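Local coordinates for protein superoxide dismutase 1 (Perkinsus marinus, PDB 2CW2) that probably converts superoxide radicals into hydrogen peroxide and oxygen, as an iron-dependent enzyme of the iron/manganese superoxide dismutase family, at residues G31-P36 and T68-A73; L38-N43 and F107-L112. One frame throughout, in Å; residues are numbered along the deposited sequence.

Contact 1: residues G31-P36 and T68-A73; sequences GPFQCP and TLNSIA
Asn70 turns its side-chain amide onto the backbone of Phe33 and is held at both ends. Phe33 N donates to Asn70 OD1 over 2.9 Å, in the carbonyl plane and on a lone pair, while Asn70 ND2 donates to Phe33 O, also at 2.9 Å but straighter (169° against 153°). The two bonds fix the rotation of the amide and pin the N-terminal loop to the last turns of helix 51-73.

The buried side is apolar. Leu69 CD2 sits over one face of the Phe33 ring, 3.8 Å from its centroid, in a CH-pi contact; with CG anti to the backbone N (chi1 -177°), the leucine reaches out from the helix to the ring. Ala73 CB approaches the ring at its edge and also meets Pro32 CD, 4.0 Å away. Leu84 and Ile87 of helix 84-90 pack against Phe33 as well.

The Gly31 end is wetter and more exposed. Gly31 O and Asn70 OD1, both acceptors, cannot bond directly; a water donates to Gly31 O (2.9 Å) and Asn70 O (2.8 Å), spanning the two backbones. Because the amide pairs with backbone atoms of Phe33, it probably holds the loop's path, while the ring adds the apolar half.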
loop_
_atom_site.group_PDB
_atom_site.type_symbol
_atom_site.label_atom_id
_atom_site.label_comp_id
_atom_site.label_asym_id
_atom_site.label_seq_id
_atom_site.Cartn_x
_atom_site.Cartn_y
_atom_site.Cartn_z
ATOM N N GLY A 31 -16.113 -18.723 12.439
ATOM C CA GLY A 31 -14.844 -19.284 12.832
ATOM C C GLY A 31 -14.327 -20.029 11.622
ATOM O O GLY A 31 -14.891 -19.908 10.533
ATOM N N PRO A 32 -13.282 -20.814 11.804
ATOM C CA PRO A 32 -12.669 -21.044 13.115
ATOM C C PRO A 32 -11.711 -19.956 13.619
ATOM O O PRO A 32 -11.444 -19.925 14.820
ATOM C CB PRO A 32 -11.872 -22.327 12.877
ATOM C CG PRO A 32 -11.447 -22.205 11.468
ATOM C CD PRO A 32 -12.613 -21.582 10.743
ATOM N N PHE A 33 -11.173 -19.115 12.740
ATOM C CA PHE A 33 -10.248 -18.085 13.180
ATOM C C PHE A 33 -11.047 -16.924 13.746
ATOM O O PHE A 33 -12.182 -16.680 13.323
ATOM C CB PHE A 33 -9.343 -17.622 12.017
ATOM C CG PHE A 33 -8.473 -18.694 11.479
ATOM C CD1 PHE A 33 -7.283 -19.026 12.115
ATOM C CD2 PHE A 33 -8.855 -19.401 10.355
ATOM C CE1 PHE A 33 -6.473 -20.037 11.623
ATOM C CE2 PHE A 33 -8.050 -20.424 9.854
ATOM C CZ PHE A 33 -6.851 -20.738 10.489
ATOM N N GLN A 34 -10.482 -16.239 14.733
ATOM C CA GLN A 34 -11.148 -15.084 15.309
ATOM C C GLN A 34 -10.239 -13.877 15.311
ATOM O O GLN A 34 -9.013 -13.989 15.266
ATOM C CB GLN A 34 -11.633 -15.354 16.741
ATOM C CG GLN A 34 -12.444 -16.624 16.923
ATOM C CD GLN A 34 -13.829 -16.576 16.285
ATOM O OE1 GLN A 34 -14.455 -15.513 16.190
ATOM N NE2 GLN A 34 -14.325 -17.744 15.868
ATOM N N CYS A 35 -10.859 -12.719 15.378
ATOM C CA CYS A 35 -10.125 -11.461 15.445
ATOM C C CYS A 35 -10.136 -11.033 16.905
ATOM O O CYS A 35 -11.185 -10.625 17.425
ATOM C CB CYS A 35 -10.831 -10.431 14.558
ATOM S SG CYS A 35 -10.049 -8.807 14.536
ATOM N N PRO A 36 -8.979 -11.128 17.571
ATOM C CA PRO A 36 -8.881 -10.804 19.004
ATOM C C PRO A 36 -9.233 -9.344 19.232
ATOM O O PRO A 36 -8.903 -8.496 18.383
ATOM C CB PRO A 36 -7.397 -11.038 19.344
ATOM C CG PRO A 36 -6.782 -11.651 18.160
ATOM C CD PRO A 36 -7.692 -11.504 16.975
ATOM N N THR A 68 -12.328 -13.240 5.607
ATOM C CA THR A 68 -11.931 -13.827 4.318
ATOM C C THR A 68 -11.183 -15.131 4.502
ATOM O O THR A 68 -11.450 -16.109 3.786
ATOM C CB THR A 68 -11.105 -12.836 3.473
ATOM O OG1 THR A 68 -11.808 -11.597 3.405
ATOM C CG2 THR A 68 -11.042 -13.300 1.999
ATOM N N LEU A 69 -10.254 -15.151 5.466
ATOM C CA LEU A 69 -9.531 -16.377 5.828
ATOM C C LEU A 69 -10.517 -17.490 6.195
ATOM O O LEU A 69 -10.360 -18.654 5.785
ATOM C CB LEU A 69 -8.577 -16.124 6.997
ATOM C CG LEU A 69 -7.708 -17.311 7.420
ATOM C CD1 LEU A 69 -6.925 -17.803 6.213
ATOM C CD2 LEU A 69 -6.763 -16.965 8.586
ATOM N N ASN A 70 -11.531 -17.129 6.973
ATOM C CA ASN A 70 -12.559 -18.092 7.355
ATOM C C ASN A 70 -13.331 -18.653 6.148
ATOM O O ASN A 70 -13.671 -19.857 6.096
ATOM C CB ASN A 70 -13.496 -17.463 8.397
ATOM C CG ASN A 70 -12.944 -17.589 9.801
ATOM O OD1 ASN A 70 -12.124 -18.474 10.069
ATOM N ND2 ASN A 70 -13.400 -16.723 10.712
ATOM N N SER A 71 -13.572 -17.784 5.173
ATOM C CA SER A 71 -14.223 -18.179 3.935
ATOM C C SER A 71 -13.397 -19.248 3.225
ATOM O O SER A 71 -13.941 -20.227 2.714
ATOM C CB SER A 71 -14.464 -16.956 3.037
ATOM O OG SER A 71 -15.292 -17.284 1.927
ATOM N N ILE A 72 -12.078 -19.061 3.208
ATOM C CA ILE A 72 -11.185 -20.045 2.620
ATOM C C ILE A 72 -11.121 -21.301 3.475
ATOM O O ILE A 72 -11.148 -22.419 2.940
ATOM C CB ILE A 72 -9.787 -19.445 2.406
ATOM C CG1 ILE A 72 -9.847 -18.389 1.304
ATOM C CG2 ILE A 72 -8.756 -20.533 2.052
ATOM C CD1 ILE A 72 -8.701 -17.471 1.341
ATOM N N ALA A 73 -11.060 -21.123 4.793
ATOM C CA ALA A 73 -11.000 -22.261 5.720
ATOM C C ALA A 73 -12.209 -23.177 5.549
ATOM O O ALA A 73 -12.092 -24.401 5.679
ATOM C CB ALA A 73 -10.905 -21.775 7.175
HETATM O O HOH W 1 -14.909 -21.386 8.080
#

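Contact 2: residues L38-N43 and F107-L112; sequences LPYVKN and FFFNNL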
loop_
_atom_site.group_PDB
_atom_site.type_symbol
_atom_site.label_atom_id
_atom_site.label_comp_id
_atom_site.label_asym_id
_atom_site.label_seq_id
_atom_site.Cartn_x
_atom_site.Cartn_y
_atom_site.Cartn_z
ATOM N N LEU A 38 -9.129 -5.538 20.679
ATOM C CA LEU A 38 -8.104 -4.579 21.069
ATOM C C LEU A 38 -7.919 -4.663 22.574
ATOM O O LEU A 38 -8.898 -4.808 23.323
ATOM C CB LEU A 38 -8.572 -3.173 20.718
ATOM C CG LEU A 38 -8.031 -2.393 19.526
ATOM C CD1 LEU A 38 -7.294 -3.228 18.479
ATOM C CD2 LEU A 38 -9.083 -1.469 18.892
ATOM N N PRO A 39 -6.681 -4.567 23.037
ATOM C CA PRO A 39 -6.417 -4.548 24.486
ATOM C C PRO A 39 -6.678 -3.206 25.190
ATOM O O PRO A 39 -6.297 -3.066 26.354
ATOM C CB PRO A 39 -4.939 -4.971 24.599
ATOM C CG PRO A 39 -4.354 -4.867 23.202
ATOM C CD PRO A 39 -5.452 -4.536 22.228
ATOM N N TYR A 40 -7.316 -2.254 24.506
ATOM C CA TYR A 40 -7.617 -0.935 25.068
ATOM C C TYR A 40 -8.852 -0.389 24.350
ATOM O O TYR A 40 -9.229 -0.881 23.264
ATOM C CB TYR A 40 -6.411 0.022 24.893
ATOM C CG TYR A 40 -5.634 -0.272 23.620
ATOM C CD1 TYR A 40 -6.138 0.106 22.374
ATOM C CD2 TYR A 40 -4.421 -0.969 23.663
ATOM C CE1 TYR A 40 -5.466 -0.210 21.201
ATOM C CE2 TYR A 40 -3.734 -1.288 22.493
ATOM C CZ TYR A 40 -4.271 -0.900 21.265
ATOM O OH TYR A 40 -3.611 -1.204 20.098
ATOM N N VAL A 41 -9.480 0.625 24.940
ATOM C CA VAL A 41 -10.663 1.225 24.332
ATOM C C VAL A 41 -10.220 2.095 23.148
ATOM O O VAL A 41 -9.026 2.384 22.979
ATOM C CB VAL A 41 -11.460 2.056 25.345
ATOM C CG1 VAL A 41 -11.858 1.175 26.542
ATOM C CG2 VAL A 41 -10.624 3.252 25.784
ATOM N N LYS A 42 -11.177 2.496 22.324
ATOM C CA LYS A 42 -10.864 3.152 21.059
ATOM C C LYS A 42 -10.129 4.487 21.169
ATOM O O LYS A 42 -9.320 4.815 20.286
ATOM C CB LYS A 42 -12.131 3.306 20.220
ATOM C CG LYS A 42 -12.731 1.971 19.791
ATOM C CD LYS A 42 -11.854 1.263 18.738
ATOM C CE LYS A 42 -12.487 -0.045 18.255
ATOM N NZ LYS A 42 -13.781 0.162 17.541
ATOM N N ASN A 43 -10.366 5.244 22.246
ATOM C CA ASN A 43 -9.703 6.547 22.361
ATOM C C ASN A 43 -8.399 6.508 23.173
ATOM O O ASN A 43 -7.792 7.548 23.465
ATOM C CB ASN A 43 -10.681 7.631 22.875
ATOM C CG ASN A 43 -11.006 7.494 24.343
ATOM O OD1 ASN A 43 -10.438 6.654 25.046
ATOM N ND2 ASN A 43 -11.914 8.358 24.834
ATOM N N PHE A 107 -0.534 -8.655 16.339
ATOM C CA PHE A 107 0.756 -8.351 16.945
ATOM C C PHE A 107 0.930 -6.827 17.053
ATOM O O PHE A 107 1.391 -6.308 18.085
ATOM C CB PHE A 107 1.866 -8.920 16.054
ATOM C CG PHE A 107 3.226 -8.921 16.698
ATOM C CD1 PHE A 107 3.726 -10.080 17.286
ATOM C CD2 PHE A 107 4.009 -7.781 16.707
ATOM C CE1 PHE A 107 4.967 -10.093 17.886
ATOM C CE2 PHE A 107 5.279 -7.790 17.317
ATOM C CZ PHE A 107 5.757 -8.953 17.899
ATOM N N PHE A 108 0.572 -6.124 15.985
ATOM C CA PHE A 108 0.686 -4.652 15.945
ATOM C C PHE A 108 -0.118 -4.005 17.081
ATOM O O PHE A 108 0.401 -3.213 17.858
ATOM C CB PHE A 108 0.220 -4.106 14.579
ATOM C CG PHE A 108 0.268 -2.585 14.471
ATOM C CD1 PHE A 108 1.469 -1.898 14.611
ATOM C CD2 PHE A 108 -0.892 -1.858 14.197
ATOM C CE1 PHE A 108 1.513 -0.514 14.513
ATOM C CE2 PHE A 108 -0.855 -0.467 14.082
ATOM C CZ PHE A 108 0.361 0.203 14.244
ATOM N N PHE A 109 -1.388 -4.358 17.199
ATOM C CA PHE A 109 -2.243 -3.723 18.202
ATOM C C PHE A 109 -1.806 -4.095 19.635
ATOM O O PHE A 109 -1.936 -3.279 20.564
ATOM C CB PHE A 109 -3.726 -4.091 17.952
ATOM C CG PHE A 109 -4.298 -3.544 16.647
ATOM C CD1 PHE A 109 -5.032 -4.366 15.799
ATOM C CD2 PHE A 109 -4.168 -2.198 16.317
ATOM C CE1 PHE A 109 -5.580 -3.876 14.599
ATOM C CE2 PHE A 109 -4.695 -1.700 15.116
ATOM C CZ PHE A 109 -5.417 -2.553 14.251
ATOM N N ASN A 110 -1.279 -5.311 19.804
ATOM C CA ASN A 110 -0.692 -5.725 21.083
ATOM C C ASN A 110 0.553 -4.901 21.422
ATOM O O ASN A 110 0.868 -4.683 22.605
ATOM C CB ASN A 110 -0.332 -7.221 21.053
ATOM C CG ASN A 110 -1.554 -8.126 21.267
ATOM O OD1 ASN A 110 -1.579 -9.310 20.846
ATOM N ND2 ASN A 110 -2.541 -7.602 21.946
ATOM N N ASN A 111 1.222 -4.429 20.365
ATOM C CA ASN A 111 2.507 -3.731 20.432
ATOM C C ASN A 111 2.361 -2.264 20.788
ATOM O O ASN A 111 3.369 -1.570 20.943
ATOM C CB ASN A 111 3.227 -3.863 19.065
ATOM C CG ASN A 111 4.658 -3.416 19.107
ATOM O OD1 ASN A 111 5.429 -3.734 18.227
ATOM N ND2 ASN A 111 5.031 -2.682 20.166
ATOM N N LEU A 112 1.121 -1.779 20.876
ATOM C CA LEU A 112 0.814 -0.418 21.308
ATOM C C LEU A 112 0.125 -0.447 22.675
ATOM O O LEU A 112 -0.451 -1.465 23.056
ATOM C CB LEU A 112 -0.106 0.294 20.303
ATOM C CG LEU A 112 0.181 0.067 18.824
ATOM C CD1 LEU A 112 -0.911 0.667 17.927
ATOM C CD2 LEU A 112 1.561 0.629 18.513
#
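Tyr40 OH donates a short hydrogen bond, 2.7 Å, to Phe109 O, a carbonyl in the last turn of helix 93-110. This is the alpha-hairpin domain of an iron/manganese superoxide dismutase, and the bond ties the loop that leads into helix 51-73 to the end of the second long helix. The hydroxyl comes in at 116° to the C=O bond, tilted 15° from the carbonyl plane, and the acceptor lies at the edge of the tyrosine ring, near its plane. A first torsion of 33° sets Tyr40 CG between the backbone N and the carbonyl carbon, a crowded position from which the ring extends to the helix end. Phe109 O also lies 3.4 Å from Leu112 N, but that bond is weak.

Next to this bond the contact turns apolar. Leu38 CD1 rests over one face of the Phe109 ring, offset toward the rim and 3.5 Å from Phe109 CG. The same ring meets His57, an iron ligand, edge-to-face, and the side chain of Phe109 lies about 6 Å from the ferric ion. Phe109 is thus a second-shell group, packed beside the metal site and backed by the loop through Leu38. Leu112 CB lies against Tyr40 OH at 3.8 Å, and Leu54 of helix 51-73 touches both Tyr40 and Phe109. Farther out, Pro39 and Asn110 cross at about a right angle, with Pro39 CG 3.5 Å from Asn110 ND2.

Overall arrangement
Both contacts belong to the alpha-hairpin domain, and their centres are 20 Å apart. Along the chain the order is 31-36, 38-43, 68-73, 107-112, so the segments alternate: one continuous N-terminal loop supplies the first half of each contact. Contact 1 anchors that loop to the end of helix 51-73; contact 2 anchors its continuation to the end of helix 93-110. Each of these long helices also carries an iron ligand, His57 on the first and His105 on the second. Contact 1 lies farther out, the Leu69 side chain about 11 Å from that of His105, whereas contact 2 packs beside the ligands, so the loop runs from the periphery of the domain to the edge of the active site.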